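Local coordinates for Atu0111 protein (Agrobacterium tumefaciens, PDB 2FSQ), which is of unknown function but belongs to the 2H phosphoesterase clan and may act on, or bind, a phosphate ester, at residues P221-F226 / E234-D239; T44-L49 / S82-V87; L122-T127 / A164-Y169. All coordinates share one frame; numbering follows the deposited sequence.

Contact 1. Residues P221-F226 / E234-D239; sequences PAFCEF and ELVVFD
Phe223 O is gripped by two backbone N-H groups of the facing strand. Leu235 N approaches nearly end-on to the carbonyl at 2.7 Å from Phe223 O. Val236 N reaches Phe223 O at 3.2 Å on a lone pair, in the carbonyl plane. Phe223 N returns a bond to Val236 O at 2.8 Å. This is a classic beta bulge: Leu235 and Val236 both face Phe223, and the register shifts by one residue before Cys224 pairs with Glu234. The bulge lies in the hairpin of strands 222-226 and 233-237, the latter an edge strand of the four-stranded antiparallel sheet. A further bond, Phe238 N to Pro221 O at 2.8 Å, extends the pairing past the strand. Phe238 CG lies beside its backbone N, opposite the carbonyl carbon (chi1 -55°), and the ring turns back toward Phe223, its CE2 4.0 Å from Phe223 CB. Leu235 crosses Glu225 at about a right angle, with Leu235 CD1 3.9 Å from Glu225 OE1. On the face that carries Ala222 and Cys224, the extended Glu234 chain runs past Cys224, its CG 3.8 Å from Cys224 SG. Glu234 OE2 forms a salt bridge with Arg219 and lies 3.7 Å from Ala222 CB.

Contact 2. Residues T44-L49 / S82-V87; sequences TVVCHL and SLHMTV. With ACY (acetic acid), chain B.
Cys47 and Met85 form the central hydrogen-bonded pair of two antiparallel strands. Cys47 N gives a nearly straight bond to Met85 O at 2.8 Å (173° at the hydrogen), and Met85 N returns one to Cys47 O. Val87 N adds another, 2.8 Å from Val45 O. Beyond the strand end, the bond from Leu49 N to Leu83 O is weak, and one water bridges the same two atoms, weakly at Leu49 N. A second water joins Thr44 OG1 to Thr86 OG1, donating to the latter at 2.7 Å. Thr86 OG1 in turn donates to the acetic acid OXT at 2.9 Å.

His84 and Thr86 share a face of the sheet with Val46 and His48. The His84 side chain takes the less usual position between its backbone N and carbonyl carbon (chi1 57°). Its ND1 lies 3.5 Å from Val46 CG1, and its CB sits over a face of the His48 ring. On the face of the sheet that carries Cys47 and Met85, Cys47 SG touches Val87 CG2 at 3.6 Å. Selenomethionine Met85 points the same way, toward Phe179 and Ile181.

His84-Met85-Thr86 fits the H-x-T signature of 2H phosphoesterases. The acetic acid, probably from the crystallisation liquor, is also bonded to Thr182 OG1. A small carboxyl group bonded to two threonine hydroxyls beside His84 is consistent with a phosphate site.

Contact 3. Residues L122-T127 / A164-Y169; sequences LSTFPT and ADFFGY
Phe166 projects from the last turn of helix 150-167 into the curve of residues 122-126. Phe125 meets it in a T-shaped, edge-to-face pair, with centroids 5.1 Å apart and planes at 63°. The edge of Phe125 points at a face of Phe166, and Phe125 CD1 is 3.7 Å from Phe166 CD1. Phe125 CG lies opposite its own backbone N (chi1 -162°), which turns the ring edge to that face. Thr124 OG1 lies in the plane of the Phe166 ring, at its edge, 3.6 Å from Phe166 CE2; its weak hydrogen bond goes to Arg121 O. Leu122 CD2 packs against the root of the side chain, 3.8 Å from Phe166 CB. Pro126 CD comes within 3.9 Å of Phe166 CE1. No hydrogen bond spans the two segments.

A backbone bond from Phe125 N to Leu122 O, 3.2 Å long, holds the curve in shape. Gly168 N bonds to Ala164 O at 2.8 Å, and Gly168 then leaves the helix with positive phi. Arg121 NE bonds to Phe166 O, and Tyr118 OH to Phe167 O. These two bonds tie the end of helix 150-167 to helix 111-121. Phe125 also stacks on Phe163 and meets Phe238, which follows strand 233-237.

Contact 2 is the buried one, its centre about 7 Å from the centre of the chain, while contacts 1 and 3 are partly buried and lie farther out. Contacts 1 and 2 belong to one antiparallel sheet. Strand 42-48 pairs with strand 84-92 in contact 2 and with strand 222-226 on its other side, where Ala222 N and Cys224 N probably bond to Val46 O and Thr44 O. Both rest on backbone bonds, but only contact 2 carries a bound group. Contact 3 is mainly apolar and joins a loop to a helix end. It packs on contact 1, with Leu122 CD1 3.7 Å from Phe223 CG, and meets contact 2 through Phe167 and Val45.

Contact 1. Residues P221-F226 / E234-D239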
loop_
_atom_site.group_PDB
_atom_site.type_symbol
_atom_site.label_atom_id
_atom_site.label_comp_id
_atom_site.label_asym_id
_atom_site.label_seq_id
_atom_site.Cartn_x
_atom_site.Cartn_y
_atom_site.Cartn_z
ATOM N N PRO A 221 -13.906 0.221 0.289
ATOM C CA PRO A 221 -12.970 1.336 0.489
ATOM C C PRO A 221 -13.425 2.249 1.623
ATOM O O PRO A 221 -14.629 2.479 1.799
ATOM C CB PRO A 221 -13.037 2.096 -0.840
ATOM C CG PRO A 221 -13.515 1.077 -1.837
ATOM C CD PRO A 221 -14.490 0.212 -1.064
ATOM N N ALA A 222 -12.464 2.765 2.378
ATOM C CA ALA A 222 -12.755 3.630 3.498
ATOM C C ALA A 222 -11.729 4.744 3.585
ATOM O O ALA A 222 -10.530 4.498 3.443
ATOM C CB ALA A 222 -12.762 2.814 4.806
ATOM N N PHE A 223 -12.212 5.949 3.878
ATOM C CA PHE A 223 -11.334 7.073 4.188
ATOM C C PHE A 223 -10.864 6.916 5.637
ATOM O O PHE A 223 -11.693 6.759 6.554
ATOM C CB PHE A 223 -12.069 8.407 3.971
ATOM C CG PHE A 223 -11.257 9.617 4.344
ATOM C CD1 PHE A 223 -10.061 9.900 3.692
ATOM C CD2 PHE A 223 -11.689 10.474 5.342
ATOM C CE1 PHE A 223 -9.305 11.003 4.029
ATOM C CE2 PHE A 223 -10.944 11.590 5.681
ATOM C CZ PHE A 223 -9.757 11.862 5.020
ATOM N N CYS A 224 -9.543 6.943 5.831
ATOM C CA CYS A 224 -8.907 6.624 7.103
ATOM C C CYS A 224 -7.923 7.700 7.490
ATOM O O CYS A 224 -7.408 8.437 6.626
ATOM C CB CYS A 224 -8.103 5.318 7.022
ATOM S SG CYS A 224 -9.072 3.847 6.625
ATOM N N GLU A 225 -7.631 7.774 8.782
ATOM C CA GLU A 225 -6.480 8.546 9.253
ATOM C C GLU A 225 -5.455 7.627 9.913
ATOM O O GLU A 225 -5.801 6.543 10.400
ATOM C CB GLU A 225 -6.912 9.663 10.219
ATOM C CG GLU A 225 -7.440 9.120 11.532
ATOM C CD GLU A 225 -7.987 10.177 12.464
ATOM O OE1 GLU A 225 -8.072 11.369 12.075
ATOM O OE2 GLU A 225 -8.360 9.784 13.586
ATOM N N PHE A 226 -4.199 8.065 9.958
ATOM C CA PHE A 226 -3.145 7.281 10.576
ATOM C C PHE A 226 -2.104 8.186 11.216
ATOM O O PHE A 226 -1.889 9.304 10.722
ATOM C CB PHE A 226 -2.475 6.346 9.564
ATOM C CG PHE A 226 -1.912 7.060 8.347
ATOM C CD1 PHE A 226 -0.613 7.563 8.358
ATOM C CD2 PHE A 226 -2.686 7.212 7.193
ATOM C CE1 PHE A 226 -0.081 8.227 7.229
ATOM C CE2 PHE A 226 -2.180 7.876 6.067
ATOM C CZ PHE A 226 -0.872 8.364 6.066
ATOM N N GLU A 234 -10.645 3.802 10.341
ATOM C CA GLU A 234 -11.690 4.112 9.372
ATOM C C GLU A 234 -12.605 5.224 9.860
ATOM O O GLU A 234 -13.165 5.153 10.965
ATOM C CB GLU A 234 -12.519 2.873 9.020
ATOM C CG GLU A 234 -11.726 1.747 8.364
ATOM C CD GLU A 234 -12.620 0.656 7.822
ATOM O OE1 GLU A 234 -13.768 0.533 8.308
ATOM O OE2 GLU A 234 -12.174 -0.099 6.932
ATOM N N LEU A 235 -12.763 6.241 9.024
ATOM C CA LEU A 235 -13.619 7.382 9.362
ATOM C C LEU A 235 -14.892 7.408 8.522
ATOM O O LEU A 235 -15.984 7.664 9.045
ATOM C CB LEU A 235 -12.846 8.706 9.211
ATOM C CG LEU A 235 -11.560 8.859 10.032
ATOM C CD1 LEU A 235 -10.860 10.173 9.696
ATOM C CD2 LEU A 235 -11.808 8.745 11.546
ATOM N N VAL A 236 -14.761 7.149 7.218
ATOM C CA VAL A 236 -15.913 7.121 6.321
ATOM C C VAL A 236 -15.814 5.881 5.457
ATOM O O VAL A 236 -14.842 5.720 4.723
ATOM C CB VAL A 236 -15.971 8.345 5.373
ATOM C CG1 VAL A 236 -17.240 8.304 4.513
ATOM C CG2 VAL A 236 -15.901 9.664 6.139
ATOM N N VAL A 237 -16.813 5.005 5.552
ATOM C CA VAL A 237 -16.824 3.779 4.762
ATOM C C VAL A 237 -17.702 3.958 3.522
ATOM O O VAL A 237 -18.857 4.418 3.609
ATOM C CB VAL A 237 -17.323 2.570 5.609
ATOM C CG1 VAL A 237 -17.369 1.311 4.755
ATOM C CG2 VAL A 237 -16.416 2.386 6.813
ATOM N N PHE A 238 -17.169 3.564 2.370
ATOM C CA PHE A 238 -17.897 3.697 1.119
ATOM C C PHE A 238 -18.485 2.348 0.736
ATOM O O PHE A 238 -18.051 1.712 -0.222
ATOM C CB PHE A 238 -16.971 4.264 0.026
ATOM C CG PHE A 238 -16.318 5.564 0.420
ATOM C CD1 PHE A 238 -17.079 6.720 0.549
ATOM C CD2 PHE A 238 -14.952 5.621 0.693
ATOM C CE1 PHE A 238 -16.483 7.922 0.920
ATOM C CE2 PHE A 238 -14.346 6.815 1.066
ATOM C CZ PHE A 238 -15.110 7.962 1.180
ATOM N N ASP A 239 -19.463 1.902 1.533
ATOM C CA ASP A 239 -20.078 0.591 1.343
ATOM C C ASP A 239 -21.456 0.714 0.705
ATOM O O ASP A 239 -21.744 1.712 0.035
ATOM C CB ASP A 239 -20.124 -0.215 2.656
ATOM C CG ASP A 239 -20.884 0.487 3.778
ATOM O OD1 ASP A 239 -21.310 1.655 3.619
ATOM O OD2 ASP A 239 -21.049 -0.155 4.841
#

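Contact 2. Residues T44-L49 / S82-V87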
loop_
_atom_site.group_PDB
_atom_site.type_symbol
_atom_site.label_atom_id
_atom_site.label_comp_id
_atom_site.label_asym_id
_atom_site.label_seq_id
_atom_site.Cartn_x
_atom_site.Cartn_y
_atom_site.Cartn_z
ATOM N N THR A 44 -5.974 8.803 4.041
ATOM C CA THR A 44 -5.886 7.935 2.872
ATOM C C THR A 44 -7.200 7.201 2.672
ATOM O O THR A 44 -7.997 7.117 3.604
ATOM C CB THR A 44 -4.736 6.912 3.050
ATOM O OG1 THR A 44 -4.594 6.113 1.873
ATOM C CG2 THR A 44 -4.974 6.000 4.234
ATOM N N VAL A 45 -7.416 6.669 1.467
ATOM C CA VAL A 45 -8.518 5.751 1.228
ATOM C C VAL A 45 -7.929 4.359 0.977
ATOM O O VAL A 45 -7.138 4.161 0.045
ATOM C CB VAL A 45 -9.382 6.150 0.032
ATOM C CG1 VAL A 45 -10.551 5.150 -0.107
ATOM C CG2 VAL A 45 -9.922 7.570 0.218
ATOM N N VAL A 46 -8.330 3.396 1.810
ATOM C CA VAL A 46 -7.785 2.046 1.686
ATOM C C VAL A 46 -8.867 0.995 1.858
ATOM O O VAL A 46 -9.926 1.291 2.403
ATOM C CB VAL A 46 -6.665 1.763 2.752
ATOM C CG1 VAL A 46 -5.670 2.881 2.809
ATOM C CG2 VAL A 46 -7.244 1.499 4.138
ATOM N N CYS A 47 -8.566 -0.219 1.400
ATOM C CA CYS A 47 -9.371 -1.415 1.680
ATOM C C CYS A 47 -8.571 -2.332 2.587
ATOM O O CYS A 47 -7.540 -2.871 2.166
ATOM C CB CYS A 47 -9.670 -2.172 0.386
ATOM S SG CYS A 47 -10.708 -1.287 -0.794
ATOM N N HIS A 48 -9.022 -2.524 3.831
ATOM C CA HIS A 48 -8.366 -3.478 4.712
ATOM C C HIS A 48 -8.730 -4.907 4.286
ATOM O O HIS A 48 -9.702 -5.113 3.563
ATOM C CB HIS A 48 -8.802 -3.288 6.160
ATOM C CG HIS A 48 -8.119 -2.156 6.869
ATOM N ND1 HIS A 48 -8.628 -0.878 6.880
ATOM C CD2 HIS A 48 -6.993 -2.120 7.622
ATOM C CE1 HIS A 48 -7.836 -0.094 7.596
ATOM N NE2 HIS A 48 -6.838 -0.822 8.059
ATOM N N LEU A 49 -7.953 -5.889 4.731
ATOM C CA LEU A 49 -8.381 -7.292 4.630
ATOM C C LEU A 49 -9.519 -7.556 5.614
ATOM O O LEU A 49 -9.761 -6.773 6.540
ATOM C CB LEU A 49 -7.212 -8.231 4.907
ATOM C CG LEU A 49 -5.983 -8.054 4.021
ATOM C CD1 LEU A 49 -4.904 -9.057 4.374
ATOM C CD2 LEU A 49 -6.346 -8.170 2.535
ATOM N N SER A 82 -2.886 -4.182 10.075
ATOM C CA SER A 82 -2.764 -2.982 9.232
ATOM C C SER A 82 -2.847 -3.272 7.753
ATOM O O SER A 82 -2.863 -2.335 6.969
ATOM C CB SER A 82 -1.445 -2.252 9.478
ATOM O OG SER A 82 -0.360 -2.959 8.890
ATOM N N LEU A 83 -2.850 -4.543 7.361
ATOM C CA LEU A 83 -2.751 -4.876 5.939
ATOM C C LEU A 83 -3.912 -4.304 5.145
ATOM O O LEU A 83 -5.076 -4.396 5.543
ATOM C CB LEU A 83 -2.655 -6.388 5.739
ATOM C CG LEU A 83 -1.371 -7.040 6.274
ATOM C CD1 LEU A 83 -1.422 -8.581 6.197
ATOM C CD2 LEU A 83 -0.085 -6.496 5.616
ATOM N N HIS A 84 -3.580 -3.685 4.013
ATOM C CA HIS A 84 -4.590 -3.006 3.222
ATOM C C HIS A 84 -4.083 -2.792 1.819
ATOM O O HIS A 84 -2.874 -2.798 1.581
ATOM C CB HIS A 84 -4.889 -1.609 3.809
ATOM C CG HIS A 84 -3.675 -0.736 3.907
ATOM N ND1 HIS A 84 -3.349 0.247 2.990
ATOM C CD2 HIS A 84 -2.707 -0.704 4.849
ATOM C CE1 HIS A 84 -2.212 0.824 3.355
ATOM N NE2 HIS A 84 -1.808 0.266 4.484
HETATM N N MSE A 85 -5.014 -2.599 0.896
HETATM C CA MSE A 85 -4.672 -2.087 -0.419
HETATM C C MSE A 85 -5.115 -0.629 -0.458
HETATM O O MSE A 85 -6.300 -0.334 -0.320
HETATM C CB MSE A 85 -5.401 -2.849 -1.531
HETATM C CG MSE A 85 -4.972 -2.338 -2.901
HETATM SE SE MSE A 85 -6.063 -3.137 -4.337
HETATM C CE MSE A 85 -7.554 -1.895 -4.225
ATOM N N THR A 86 -4.184 0.293 -0.686
ATOM C CA THR A 86 -4.565 1.702 -0.876
ATOM C C THR A 86 -5.330 1.848 -2.198
ATOM O O THR A 86 -4.969 1.254 -3.219
ATOM C CB THR A 86 -3.319 2.580 -0.852
ATOM O OG1 THR A 86 -2.702 2.414 0.426
ATOM C CG2 THR A 86 -3.652 4.070 -1.064
ATOM N N VAL A 87 -6.437 2.584 -2.135
ATOM C CA VAL A 87 -7.211 2.902 -3.335
ATOM C C VAL A 87 -6.816 4.292 -3.839
ATOM O O VAL A 87 -6.612 4.485 -5.030
ATOM C CB VAL A 87 -8.717 2.869 -3.048
ATOM C CG1 VAL A 87 -9.540 3.241 -4.289
ATOM C CG2 VAL A 87 -9.109 1.471 -2.561
HETATM C C ACY B . 1.053 1.597 0.417
HETATM O O ACY B . 0.938 0.806 1.392
HETATM O OXT ACY B . 0.082 2.168 -0.148
HETATM C CH3 ACY B . 2.425 1.836 -0.147
HETATM O O HOH W 1 -2.701 4.427 2.165
HETATM O O HOH W 2 -6.465 -5.787 7.431
#

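Contact 3. Residues L122-T127 / A164-Y169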
loop_
_atom_site.group_PDB
_atom_site.type_symbol
_atom_site.label_atom_id
_atom_site.label_comp_id
_atom_site.label_asym_id
_atom_site.label_seq_id
_atom_site.Cartn_x
_atom_site.Cartn_y
_atom_site.Cartn_z
ATOM N N LEU A 122 -16.326 14.341 1.423
ATOM C CA LEU A 122 -16.631 12.947 1.064
ATOM C C LEU A 122 -18.018 12.466 1.501
ATOM O O LEU A 122 -18.399 11.322 1.210
ATOM C CB LEU A 122 -15.555 12.002 1.598
ATOM C CG LEU A 122 -14.181 12.151 0.928
ATOM C CD1 LEU A 122 -13.098 11.554 1.818
ATOM C CD2 LEU A 122 -14.180 11.540 -0.478
ATOM N N SER A 123 -18.766 13.331 2.184
ATOM C CA SER A 123 -20.136 13.018 2.603
ATOM C C SER A 123 -21.101 12.857 1.428
ATOM O O SER A 123 -22.159 12.242 1.570
ATOM C CB SER A 123 -20.654 14.082 3.575
ATOM O OG SER A 123 -20.079 13.900 4.854
ATOM N N THR A 124 -20.737 13.414 0.279
ATOM C CA THR A 124 -21.525 13.272 -0.948
ATOM C C THR A 124 -20.876 12.380 -2.019
ATOM O O THR A 124 -21.277 12.424 -3.193
ATOM C CB THR A 124 -21.851 14.645 -1.567
ATOM O OG1 THR A 124 -20.636 15.336 -1.876
ATOM C CG2 THR A 124 -22.697 15.493 -0.607
ATOM N N PHE A 125 -19.873 11.586 -1.629
ATOM C CA PHE A 125 -19.256 10.628 -2.566
ATOM C C PHE A 125 -20.297 9.668 -3.142
ATOM O O PHE A 125 -21.097 9.103 -2.380
ATOM C CB PHE A 125 -18.145 9.839 -1.879
ATOM C CG PHE A 125 -17.199 9.180 -2.833
ATOM C CD1 PHE A 125 -16.227 9.933 -3.481
ATOM C CD2 PHE A 125 -17.287 7.823 -3.098
ATOM C CE1 PHE A 125 -15.372 9.350 -4.371
ATOM C CE2 PHE A 125 -16.410 7.219 -3.995
ATOM C CZ PHE A 125 -15.455 7.989 -4.636
ATOM N N PRO A 126 -20.300 9.482 -4.480
ATOM C CA PRO A 126 -21.361 8.678 -5.088
ATOM C C PRO A 126 -21.187 7.182 -4.850
ATOM O O PRO A 126 -20.091 6.712 -4.557
ATOM C CB PRO A 126 -21.222 8.991 -6.580
ATOM C CG PRO A 126 -19.754 9.289 -6.764
ATOM C CD PRO A 126 -19.366 10.018 -5.495
ATOM N N THR A 127 -22.285 6.442 -4.977
ATOM C CA THR A 127 -22.240 4.992 -4.946
ATOM C C THR A 127 -21.640 4.498 -6.256
ATOM O O THR A 127 -22.149 4.816 -7.339
ATOM C CB THR A 127 -23.662 4.432 -4.753
ATOM O OG1 THR A 127 -24.156 4.878 -3.484
ATOM C CG2 THR A 127 -23.665 2.899 -4.793
ATOM N N ALA A 164 -10.073 11.705 -7.106
ATOM C CA ALA A 164 -9.228 12.840 -7.489
ATOM C C ALA A 164 -10.045 14.121 -7.479
ATOM O O ALA A 164 -9.565 15.159 -7.046
ATOM C CB ALA A 164 -8.590 12.607 -8.854
ATOM N N ASP A 165 -11.294 14.046 -7.935
ATOM C CA ASP A 165 -12.183 15.209 -7.891
ATOM C C ASP A 165 -12.460 15.665 -6.462
ATOM O O ASP A 165 -12.430 16.856 -6.166
ATOM C CB ASP A 165 -13.501 14.906 -8.607
ATOM C CG ASP A 165 -13.342 14.800 -10.106
ATOM O OD1 ASP A 165 -12.352 15.335 -10.652
ATOM O OD2 ASP A 165 -14.219 14.172 -10.748
ATOM N N PHE A 166 -12.752 14.719 -5.571
ATOM C CA PHE A 166 -13.009 15.062 -4.166
ATOM C C PHE A 166 -11.780 15.548 -3.401
ATOM O O PHE A 166 -11.849 16.466 -2.590
ATOM C CB PHE A 166 -13.680 13.881 -3.442
ATOM C CG PHE A 166 -15.158 13.758 -3.740
ATOM C CD1 PHE A 166 -15.603 13.243 -4.953
ATOM C CD2 PHE A 166 -16.097 14.186 -2.811
ATOM C CE1 PHE A 166 -16.964 13.127 -5.227
ATOM C CE2 PHE A 166 -17.466 14.073 -3.080
ATOM C CZ PHE A 166 -17.893 13.559 -4.284
ATOM N N PHE A 167 -10.640 14.922 -3.661
ATOM C CA PHE A 167 -9.411 15.282 -2.956
ATOM C C PHE A 167 -8.757 16.538 -3.527
ATOM O O PHE A 167 -8.013 17.220 -2.819
ATOM C CB PHE A 167 -8.440 14.096 -2.947
ATOM C CG PHE A 167 -8.719 13.101 -1.858
ATOM C CD1 PHE A 167 -7.946 13.097 -0.705
ATOM C CD2 PHE A 167 -9.756 12.163 -1.976
ATOM C CE1 PHE A 167 -8.184 12.184 0.329
ATOM C CE2 PHE A 167 -9.999 11.242 -0.942
ATOM C CZ PHE A 167 -9.213 11.259 0.208
ATOM N N GLY A 168 -9.031 16.817 -4.801
ATOM C CA GLY A 168 -8.571 18.045 -5.453
ATOM C C GLY A 168 -7.113 18.033 -5.876
ATOM O O GLY A 168 -6.496 19.086 -6.012
ATOM N N TYR A 169 -6.568 16.845 -6.126
ATOM C CA TYR A 169 -5.247 16.702 -6.730
ATOM C C TYR A 169 -5.166 15.339 -7.378
ATOM O O TYR A 169 -6.012 14.464 -7.132
ATOM C CB TYR A 169 -4.108 16.842 -5.696
ATOM C CG TYR A 169 -4.198 15.830 -4.565
ATOM C CD1 TYR A 169 -3.797 14.500 -4.745
ATOM C CD2 TYR A 169 -4.677 16.198 -3.324
ATOM C CE1 TYR A 169 -3.884 13.577 -3.703
ATOM C CE2 TYR A 169 -4.767 15.290 -2.292
ATOM C CZ TYR A 169 -4.363 13.987 -2.482
ATOM O OH TYR A 169 -4.474 13.117 -1.435
#